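Local coordinates for protein quinoline 2-oxidoreductase large subunit (Pseudomonas putida, PDB 1T3Q) that probably hydroxylates quinoline at carbon 2 as the molybdenum-bearing subunit of a xanthine dehydrogenase family enzyme, carrying the metal on a pterin cytosine dinucleotide, at residues G682-L691 / A745-V754; N341-K349 / F375-I386. One frame throughout, in Å; residues are numbered along the deposited sequence.

Contact 1 of 2, residues G682-L691 / A745-V754; sequences GIAQAIGQTL and AMISAPAAVV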
# COMPACT_ATOMS: atom_id res chain seq x y z
N GLY B 682 -2.77 -22.14 -25.23
CA GLY B 682 -3.00 -21.57 -26.55
C GLY B 682 -3.82 -22.52 -27.41
O GLY B 682 -4.68 -22.09 -28.18
N ILE B 683 -3.54 -23.82 -27.30
CA ILE B 683 -4.27 -24.81 -28.08
C ILE B 683 -5.76 -24.83 -27.71
O ILE B 683 -6.61 -24.97 -28.59
CB ILE B 683 -3.67 -26.23 -27.90
CG1 ILE B 683 -2.34 -26.32 -28.66
CG2 ILE B 683 -4.66 -27.30 -28.41
CD1 ILE B 683 -1.54 -27.60 -28.40
N ALA B 684 -6.06 -24.68 -26.43
CA ALA B 684 -7.46 -24.67 -26.00
C ALA B 684 -8.18 -23.45 -26.61
O ALA B 684 -9.29 -23.57 -27.12
CB ALA B 684 -7.55 -24.63 -24.47
N GLN B 685 -7.54 -22.29 -26.55
CA GLN B 685 -8.16 -21.09 -27.12
C GLN B 685 -8.35 -21.25 -28.62
O GLN B 685 -9.32 -20.74 -29.18
CB GLN B 685 -7.31 -19.85 -26.81
CG GLN B 685 -7.42 -19.40 -25.35
CD GLN B 685 -6.49 -18.25 -25.02
OE1 GLN B 685 -5.33 -18.25 -25.41
NE2 GLN B 685 -7.00 -17.27 -24.27
N ALA B 686 -7.43 -21.98 -29.27
CA ALA B 686 -7.50 -22.23 -30.71
C ALA B 686 -8.72 -23.09 -31.04
O ALA B 686 -9.40 -22.87 -32.04
CB ALA B 686 -6.22 -22.94 -31.17
N ILE B 687 -8.98 -24.09 -30.20
CA ILE B 687 -10.13 -24.95 -30.40
C ILE B 687 -11.39 -24.11 -30.19
O ILE B 687 -12.40 -24.28 -30.87
CB ILE B 687 -10.10 -26.12 -29.40
CG1 ILE B 687 -8.99 -27.10 -29.81
CG2 ILE B 687 -11.46 -26.81 -29.33
CD1 ILE B 687 -8.64 -28.13 -28.74
N GLY B 688 -11.30 -23.18 -29.25
CA GLY B 688 -12.43 -22.30 -28.98
C GLY B 688 -12.73 -21.47 -30.22
O GLY B 688 -13.85 -21.48 -30.73
N GLN B 689 -11.72 -20.76 -30.72
CA GLN B 689 -11.92 -19.92 -31.91
C GLN B 689 -12.43 -20.69 -33.13
O GLN B 689 -13.32 -20.22 -33.84
CB GLN B 689 -10.63 -19.20 -32.31
CG GLN B 689 -10.83 -18.26 -33.51
CD GLN B 689 -9.53 -17.80 -34.16
OE1 GLN B 689 -9.54 -16.91 -35.02
NE2 GLN B 689 -8.42 -18.41 -33.77
N THR B 690 -11.88 -21.87 -33.36
CA THR B 690 -12.27 -22.64 -34.53
C THR B 690 -13.55 -23.45 -34.48
O THR B 690 -14.14 -23.73 -35.52
CB THR B 690 -11.12 -23.59 -34.98
OG1 THR B 690 -10.78 -24.47 -33.90
CG2 THR B 690 -9.90 -22.77 -35.38
N LEU B 691 -14.01 -23.84 -33.29
CA LEU B 691 -15.21 -24.65 -33.21
C LEU B 691 -16.35 -24.14 -32.33
O LEU B 691 -17.47 -24.63 -32.46
CB LEU B 691 -14.86 -26.06 -32.71
CG LEU B 691 -13.85 -26.89 -33.50
CD1 LEU B 691 -13.55 -28.19 -32.76
CD2 LEU B 691 -14.39 -27.18 -34.89
N ALA B 745 0.73 -21.13 -30.21
CA ALA B 745 -0.41 -22.00 -30.44
C ALA B 745 -1.63 -21.30 -31.03
O ALA B 745 -2.40 -21.91 -31.76
CB ALA B 745 -0.79 -22.72 -29.14
N MET B 746 -1.82 -20.02 -30.70
CA MET B 746 -2.98 -19.30 -31.23
C MET B 746 -2.72 -18.77 -32.63
O MET B 746 -3.62 -18.26 -33.30
CB MET B 746 -3.40 -18.16 -30.30
CG MET B 746 -4.57 -18.54 -29.38
SD MET B 746 -6.05 -19.09 -30.30
CE MET B 746 -6.65 -17.51 -30.92
N ILE B 747 -1.48 -18.90 -33.09
CA ILE B 747 -1.16 -18.47 -34.44
C ILE B 747 -1.39 -19.68 -35.34
O ILE B 747 -2.06 -19.58 -36.37
CB ILE B 747 0.33 -18.06 -34.58
CG1 ILE B 747 0.60 -16.75 -33.84
CG2 ILE B 747 0.71 -17.94 -36.05
CD1 ILE B 747 2.06 -16.37 -33.80
N SER B 748 -0.87 -20.82 -34.90
CA SER B 748 -0.91 -22.06 -35.67
C SER B 748 -1.97 -23.12 -35.36
O SER B 748 -2.54 -23.70 -36.28
CB SER B 748 0.48 -22.70 -35.60
OG SER B 748 0.52 -23.97 -36.21
N ALA B 749 -2.24 -23.39 -34.09
CA ALA B 749 -3.23 -24.41 -33.77
C ALA B 749 -4.60 -24.19 -34.43
O ALA B 749 -5.26 -25.15 -34.83
CB ALA B 749 -3.39 -24.55 -32.25
N PRO B 750 -5.06 -22.94 -34.56
CA PRO B 750 -6.37 -22.79 -35.20
C PRO B 750 -6.35 -23.34 -36.63
O PRO B 750 -7.32 -23.92 -37.10
CB PRO B 750 -6.61 -21.29 -35.17
CG PRO B 750 -5.84 -20.85 -33.94
CD PRO B 750 -4.56 -21.64 -34.07
N ALA B 751 -5.22 -23.14 -37.31
CA ALA B 751 -5.08 -23.61 -38.68
C ALA B 751 -5.15 -25.13 -38.73
O ALA B 751 -5.76 -25.70 -39.63
CB ALA B 751 -3.75 -23.12 -39.26
N ALA B 752 -4.54 -25.78 -37.74
CA ALA B 752 -4.56 -27.24 -37.68
C ALA B 752 -5.98 -27.78 -37.57
O ALA B 752 -6.32 -28.78 -38.22
CB ALA B 752 -3.72 -27.73 -36.49
N VAL B 753 -6.82 -27.13 -36.76
CA VAL B 753 -8.20 -27.58 -36.60
C VAL B 753 -9.03 -27.35 -37.86
O VAL B 753 -9.76 -28.25 -38.30
CB VAL B 753 -8.90 -26.86 -35.42
CG1 VAL B 753 -10.33 -27.38 -35.28
CG2 VAL B 753 -8.13 -27.10 -34.12
N VAL B 754 -8.92 -26.16 -38.45
CA VAL B 754 -9.67 -25.88 -39.67
C VAL B 754 -9.22 -26.86 -40.76
O VAL B 754 -10.05 -27.42 -41.49
CB VAL B 754 -9.43 -24.43 -40.16
CG1 VAL B 754 -10.09 -24.23 -41.52
CG2 VAL B 754 -10.02 -23.45 -39.16
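Gly682 and Ala686 bring helix 682-691 down on Ala745 and Pro750 of helix 745-754, the segment axes coming within 8.0 Å at a crossing angle of -48°. Ala686 is a knob among Ala745, Met746, Ala749 and Pro750; its methyl is pressed tightly, CB 3.4 Å from Ala749 CB. Gly682 has no side chain, and the methyl of Ala745 fills that place, its CB 3.5 Å from Gly682 C. Met746 answers as a knob among Gly682, Gln685, Ala686 and Gln689: bent at chi2 and chi3, it lays SD 3.4 Å from Ala686 N, and its CE meets Gln689 NE2. This close knobs-into-holes packing lies beside the molybdenum site, where Gln685 OE1 accepts from Arg371. At the far end Thr690 holds OG1 between its backbone N and carbonyl carbon (chi1 58°), which lets the hydroxyl donate to Ala686 O (OG1 to O 2.8 Å) while CG2 rests against Pro750 and Val754. Val753 CG1 lies 3.3 Å from Thr690 OG1 and touches Leu691. Phe660 of strand 655-665 packs against Ile683, Ala749 and Val753, strand 454-467 lines Ser748 and Ala751, and helix 375-393 meets Gln689 and Val754.

Contact 2 of 2, residues N341-K349 / F375-I386; sequences NAVILGVYK and FTAGQIARETLI
The Tyr348 ring lies between Val347 CG1, over the centre of one face, and Ile386 CD1, offset toward the rim of the other in a CH-pi contact (CD1 to ring centroid 3.9 Å). Arg382 NE and Glu383 OE1 stand at its edge, the Glu383 carboxylate only 16° from the ring plane. The Arg382 guanidinium, turned 48° from that ring, has Gly346 CA over one face and Gln379 OE1 and Glu383 OE1 at its edge. Tyr348 OH donates to the syn lone pair of Glu383 OE1 (OH to OE1 2.8 Å), while Arg382 NE and NH1 grip the same oxygen side-on from its anti side, NH1 at 3.0 Å from OE1 in a salt bridge. Bent at chi3 (55°), the arginine sends NH2 to Ile344 O, 2.8 Å away and well above the carbonyl plane; its NH1 also reaches Gln379 OE1. Toward the N-terminal end of the helix, Ile344 CD1 rests on Gly378 CA, and Val343 CG2 lies obliquely against Phe375 CD1. A leucine in place of Arg382 would probably cost Glu383 OE1 two of its three donors and Ile344 O this one. With three donors on one buried carboxylate oxygen and Arg401 paired with OE2, Glu383 would be expected to stay ionised, while the bonds to Tyr348 and Ile344 O fasten the type I turn 343-346 and the type II' turn 345-348 to the helix.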
# COMPACT_ATOMS: atom_id res chain seq x y z
N ASN B 341 -0.59 -9.72 -43.14
CA ASN B 341 -0.06 -9.85 -44.49
C ASN B 341 1.46 -9.77 -44.54
O ASN B 341 2.09 -10.30 -45.46
CB ASN B 341 -0.66 -8.79 -45.42
CG ASN B 341 -2.02 -9.19 -45.96
OD1 ASN B 341 -2.50 -8.62 -46.95
ND2 ASN B 341 -2.65 -10.16 -45.32
N ALA B 342 2.06 -9.10 -43.56
CA ALA B 342 3.51 -8.99 -43.53
C ALA B 342 4.18 -10.36 -43.41
O ALA B 342 5.27 -10.57 -43.92
CB ALA B 342 3.95 -8.09 -42.38
N VAL B 343 3.52 -11.29 -42.72
CA VAL B 343 4.08 -12.63 -42.54
C VAL B 343 3.26 -13.71 -43.23
O VAL B 343 3.33 -14.88 -42.86
CB VAL B 343 4.18 -12.99 -41.03
CG1 VAL B 343 5.06 -11.98 -40.29
CG2 VAL B 343 2.79 -13.01 -40.42
N ILE B 344 2.51 -13.32 -44.25
CA ILE B 344 1.65 -14.25 -44.98
C ILE B 344 2.36 -15.44 -45.64
O ILE B 344 1.74 -16.48 -45.87
CB ILE B 344 0.81 -13.49 -46.05
CG1 ILE B 344 -0.41 -14.31 -46.46
CG2 ILE B 344 1.66 -13.20 -47.28
CD1 ILE B 344 -1.48 -14.38 -45.38
N LEU B 345 3.65 -15.30 -45.95
CA LEU B 345 4.38 -16.39 -46.59
C LEU B 345 4.87 -17.39 -45.56
O LEU B 345 5.29 -18.50 -45.89
CB LEU B 345 5.58 -15.86 -47.37
CG LEU B 345 5.22 -14.90 -48.51
CD1 LEU B 345 6.49 -14.48 -49.25
CD2 LEU B 345 4.25 -15.58 -49.45
N GLY B 346 4.82 -16.98 -44.30
CA GLY B 346 5.26 -17.84 -43.23
C GLY B 346 6.62 -18.47 -43.44
O GLY B 346 7.63 -17.80 -43.63
N VAL B 347 6.63 -19.80 -43.42
CA VAL B 347 7.83 -20.60 -43.54
C VAL B 347 8.21 -21.04 -44.96
O VAL B 347 9.22 -21.72 -45.17
CB VAL B 347 7.63 -21.84 -42.62
CG1 VAL B 347 7.60 -23.11 -43.42
CG2 VAL B 347 8.64 -21.85 -41.53
N TYR B 348 7.42 -20.60 -45.94
CA TYR B 348 7.61 -21.04 -47.32
C TYR B 348 8.27 -20.09 -48.31
O TYR B 348 8.28 -18.88 -48.13
CB TYR B 348 6.25 -21.47 -47.87
CG TYR B 348 5.47 -22.34 -46.91
CD1 TYR B 348 5.71 -23.71 -46.83
CD2 TYR B 348 4.51 -21.79 -46.07
CE1 TYR B 348 5.00 -24.52 -45.93
CE2 TYR B 348 3.80 -22.58 -45.16
CZ TYR B 348 4.05 -23.94 -45.10
OH TYR B 348 3.35 -24.71 -44.21
N LYS B 349 8.79 -20.69 -49.38
CA LYS B 349 9.43 -19.94 -50.45
C LYS B 349 8.40 -19.79 -51.57
O LYS B 349 8.02 -20.76 -52.22
CB LYS B 349 10.67 -20.68 -50.94
CG LYS B 349 11.78 -20.77 -49.89
CD LYS B 349 13.07 -21.39 -50.43
CE LYS B 349 12.94 -22.88 -50.68
NZ LYS B 349 14.23 -23.48 -51.12
N PHE B 375 -1.99 -12.60 -37.29
CA PHE B 375 -1.26 -13.71 -37.90
C PHE B 375 -2.14 -14.95 -38.08
O PHE B 375 -1.98 -15.71 -39.04
CB PHE B 375 -0.04 -14.10 -37.05
CG PHE B 375 0.84 -12.93 -36.66
CD1 PHE B 375 1.17 -11.95 -37.59
CD2 PHE B 375 1.36 -12.84 -35.38
CE1 PHE B 375 2.01 -10.90 -37.25
CE2 PHE B 375 2.21 -11.80 -35.02
CZ PHE B 375 2.54 -10.82 -35.96
N THR B 376 -3.09 -15.14 -37.17
CA THR B 376 -3.96 -16.31 -37.21
C THR B 376 -4.80 -16.53 -38.47
O THR B 376 -4.80 -17.63 -39.02
CB THR B 376 -4.91 -16.32 -35.99
OG1 THR B 376 -4.14 -16.21 -34.78
CG2 THR B 376 -5.70 -17.63 -35.95
N ALA B 377 -5.51 -15.50 -38.93
CA ALA B 377 -6.38 -15.66 -40.10
C ALA B 377 -5.65 -16.19 -41.33
O ALA B 377 -6.11 -17.15 -41.96
CB ALA B 377 -7.06 -14.34 -40.43
N GLY B 378 -4.54 -15.56 -41.68
CA GLY B 378 -3.77 -15.98 -42.85
C GLY B 378 -3.18 -17.37 -42.69
O GLY B 378 -3.06 -18.11 -43.66
N GLN B 379 -2.81 -17.71 -41.46
CA GLN B 379 -2.25 -19.03 -41.18
C GLN B 379 -3.33 -20.07 -41.50
O GLN B 379 -3.06 -21.07 -42.16
CB GLN B 379 -1.84 -19.13 -39.71
CG GLN B 379 -1.15 -20.44 -39.30
CD GLN B 379 0.26 -20.58 -39.84
OE1 GLN B 379 0.92 -19.59 -40.16
NE2 GLN B 379 0.75 -21.81 -39.92
N ILE B 380 -4.55 -19.82 -41.04
CA ILE B 380 -5.67 -20.73 -41.31
C ILE B 380 -5.87 -20.90 -42.81
O ILE B 380 -5.93 -22.01 -43.33
CB ILE B 380 -7.00 -20.19 -40.70
CG1 ILE B 380 -6.98 -20.32 -39.18
CG2 ILE B 380 -8.19 -20.97 -41.28
CD1 ILE B 380 -8.16 -19.64 -38.50
N ALA B 381 -5.98 -19.77 -43.51
CA ALA B 381 -6.20 -19.78 -44.95
C ALA B 381 -5.10 -20.48 -45.75
O ALA B 381 -5.39 -21.35 -46.58
CB ALA B 381 -6.37 -18.34 -45.45
N ARG B 382 -3.85 -20.11 -45.51
CA ARG B 382 -2.73 -20.70 -46.25
C ARG B 382 -2.55 -22.19 -45.97
O ARG B 382 -2.44 -22.99 -46.89
CB ARG B 382 -1.42 -19.97 -45.94
CG ARG B 382 -0.28 -20.34 -46.88
CD ARG B 382 1.06 -19.90 -46.32
NE ARG B 382 1.26 -20.43 -44.98
CZ ARG B 382 1.23 -19.70 -43.87
NH1 ARG B 382 1.41 -20.28 -42.70
NH2 ARG B 382 1.05 -18.39 -43.94
N GLU B 383 -2.51 -22.57 -44.69
CA GLU B 383 -2.32 -23.97 -44.35
C GLU B 383 -3.46 -24.83 -44.88
O GLU B 383 -3.24 -25.97 -45.29
CB GLU B 383 -2.17 -24.14 -42.84
CG GLU B 383 -0.93 -23.45 -42.25
CD GLU B 383 0.37 -23.96 -42.85
OE1 GLU B 383 1.08 -23.18 -43.53
OE2 GLU B 383 0.70 -25.15 -42.65
N THR B 384 -4.67 -24.29 -44.88
CA THR B 384 -5.82 -25.04 -45.38
C THR B 384 -5.70 -25.23 -46.90
O THR B 384 -6.01 -26.29 -47.42
CB THR B 384 -7.15 -24.31 -45.05
OG1 THR B 384 -7.36 -24.35 -43.63
CG2 THR B 384 -8.32 -24.99 -45.74
N LEU B 385 -5.23 -24.20 -47.60
CA LEU B 385 -5.07 -24.29 -49.05
C LEU B 385 -3.90 -25.21 -49.39
O LEU B 385 -3.94 -25.92 -50.39
CB LEU B 385 -4.83 -22.90 -49.64
CG LEU B 385 -6.04 -21.96 -49.61
CD1 LEU B 385 -5.67 -20.61 -50.23
CD2 LEU B 385 -7.19 -22.59 -50.39
N ILE B 386 -2.86 -25.19 -48.56
CA ILE B 386 -1.70 -26.04 -48.79
C ILE B 386 -2.12 -27.51 -48.70
O ILE B 386 -1.70 -28.34 -49.51
CB ILE B 386 -0.59 -25.73 -47.76
CG1 ILE B 386 0.04 -24.37 -48.09
CG2 ILE B 386 0.46 -26.84 -47.76
CD1 ILE B 386 1.13 -23.93 -47.13

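How the contacts relate
Contact 2 precedes contact 1 along the chain, and their centres lie 14 Å apart on the same side of the chain's centre. Helix 375-393 joins them: one side carries the turns of 341-349, and another meets helices 672-692 and 744-761. The junction is direct, with a probable hydrogen bond between Thr376 OG1 and Met746 O (2.6 Å) and packing of Gln379 on Ile747 and Thr384 on Val754. Contact 2 belongs to the first molybdopterin cofactor-binding domain and segment 682-691 to the second, so the helices link these two regions. Both contacts lie near the molybdenum centre, which Phe375 of contact 2 and Met746 of contact 1 each approach with their side chains.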